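Local structure of 4-hydroxy-tetrahydrodipicolinate synthase (Thermotoga maritima, 1O5K) at residues I265-K268 and A269-L273. The protein catalyses the condensation of pyruvate with aspartate semialdehyde to 4-hydroxy-tetrahydrodipicolinate, a step of lysine biosynthesis, and is assembled as a homotetramer built from two dimers. Numbering follows the deposited sequence.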
loop_
_atom_site.group_PDB
_atom_site.type_symbol
_atom_site.label_atom_id
_atom_site.label_comp_id
_atom_site.label_asym_id
_atom_site.label_seq_id
_atom_site.Cartn_x
_atom_site.Cartn_y
_atom_site.Cartn_z
ATOM N N ILE A 265 -20.220 13.585 -2.780
ATOM C CA ILE A 265 -21.083 13.164 -3.845
ATOM C C ILE A 265 -22.235 12.288 -3.333
ATOM O O ILE A 265 -23.421 12.616 -3.611
ATOM C CB ILE A 265 -20.305 12.531 -5.006
ATOM C CG1 ILE A 265 -19.507 13.607 -5.724
ATOM C CG2 ILE A 265 -21.214 11.870 -5.962
ATOM C CD1 ILE A 265 -18.475 13.038 -6.647
ATOM N N PRO A 266 -21.964 11.205 -2.600
ATOM C CA PRO A 266 -23.083 10.373 -2.079
ATOM C C PRO A 266 -23.996 11.063 -1.080
ATOM O O PRO A 266 -25.229 10.991 -1.224
ATOM C CB PRO A 266 -22.352 9.199 -1.408
ATOM C CG PRO A 266 -21.024 9.144 -2.191
ATOM C CD PRO A 266 -20.666 10.592 -2.211
ATOM N N VAL A 267 -23.411 11.795 -0.147
ATOM C CA VAL A 267 -24.262 12.443 0.899
ATOM C C VAL A 267 -25.235 13.491 0.295
ATOM O O VAL A 267 -26.425 13.571 0.703
ATOM C CB VAL A 267 -23.420 12.968 2.079
ATOM C CG1 VAL A 267 -22.634 14.214 1.721
ATOM C CG2 VAL A 267 -24.321 13.246 3.288
ATOM N N LYS A 268 -24.806 14.208 -0.738
ATOM C CA LYS A 268 -25.711 15.136 -1.411
ATOM C C LYS A 268 -26.825 14.372 -2.120
ATOM O O LYS A 268 -27.956 14.795 -2.063
ATOM C CB LYS A 268 -24.987 16.107 -2.350
ATOM C CG LYS A 268 -24.284 17.238 -1.607
ATOM C CD LYS A 268 -23.760 18.316 -2.522
ATOM C CE LYS A 268 -23.952 19.671 -1.919
ATOM N NZ LYS A 268 -23.486 20.785 -2.746
ATOM N N ALA A 269 -26.507 13.238 -2.755
ATOM C CA ALA A 269 -27.565 12.428 -3.421
ATOM C C ALA A 269 -28.578 11.896 -2.384
ATOM O O ALA A 269 -29.769 11.922 -2.608
ATOM C CB ALA A 269 -26.967 11.314 -4.276
ATOM N N ALA A 270 -28.073 11.484 -1.227
ATOM C CA ALA A 270 -28.876 11.056 -0.091
ATOM C C ALA A 270 -29.802 12.178 0.441
ATOM O O ALA A 270 -31.014 11.977 0.625
ATOM C CB ALA A 270 -27.935 10.521 1.038
ATOM N N LEU A 271 -29.241 13.362 0.675
ATOM C CA LEU A 271 -30.038 14.524 1.121
ATOM C C LEU A 271 -31.108 14.888 0.100
ATOM O O LEU A 271 -32.267 15.253 0.457
ATOM C CB LEU A 271 -29.115 15.694 1.418
ATOM C CG LEU A 271 -28.330 15.457 2.739
ATOM C CD1 LEU A 271 -27.204 16.459 2.801
ATOM C CD2 LEU A 271 -29.211 15.616 3.919
ATOM N N ASN A 272 -30.773 14.754 -1.166
ATOM C CA ASN A 272 -31.790 14.994 -2.197
ATOM C C ASN A 272 -32.939 13.956 -2.172
ATOM O O ASN A 272 -34.157 14.303 -2.276
ATOM C CB ASN A 272 -31.127 15.021 -3.576
ATOM C CG ASN A 272 -32.116 15.202 -4.703
ATOM O OD1 ASN A 272 -32.271 14.317 -5.528
ATOM N ND2 ASN A 272 -32.771 16.364 -4.766
ATOM N N LEU A 273 -32.583 12.679 -2.057
ATOM C CA LEU A 273 -33.599 11.629 -1.961
ATOM C C LEU A 273 -34.532 11.939 -0.784
ATOM O O LEU A 273 -35.732 11.752 -0.867
ATOM C CB LEU A 273 -32.950 10.262 -1.764
ATOM C CG LEU A 273 -32.289 9.634 -2.982
ATOM C CD1 LEU A 273 -31.456 8.423 -2.578
ATOM C CD2 LEU A 273 -33.290 9.215 -4.029
#
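The short alpha-helix 265-273, one of the C-terminal helices that accompany the TIM barrel of this DapA-family enzyme, is tied together where residues 265-268 pass into 269-273. Four successive i to i+4 backbone hydrogen bonds join the two turns. The first is the longest: Ala269 N reaches Ile265 O over 3.3 Å. Next, Ala270 N meets Pro266 O at 2.9 Å almost in line with the carbonyl, the C=O...N angle being 165°. Pro266 sits in the first turn, where its ring nitrogen, which carries no hydrogen, costs the helix no bond within these residues. Leu271 N bonds Val267 O at 2.8 Å, the shortest of the series, and Asn272 N bonds Lys268 O, the last of the four between 265-268 and 269-273.

Val267 and Leu271, one turn apart, form an apolar strip on one side of the helix. Their branches meet loosely alongside each other, Val267 CG2 lying 4.3 Å from Leu271 CD1, and both side chains pack on Val22. The side chain of Val267 also comes within about 4 Å of that of Thr56, a predicted pyruvate-binding residue, which places this strip beside the probable active site. Elsewhere round the helix, the methyls of Ala269 and Ala270 rest against Leu296 and Leu300 of helix 290-302, respectively. Lys268 CB lies against Ala269 N; the chain then runs to Glu58, bending at chi3 (141°), and its buried ammonium is held by a salt bridge to Glu58 and by the carbonyl oxygens of Thr23 and Glu280. The amide of Asn272 leads away from residues 265-268, CG anti to the backbone N (chi1 177°), and ND2 bonds Ile277 O. Leu271 CG sits beyond the oxygen that its own N-H engages, 3.4 Å from Val267 O.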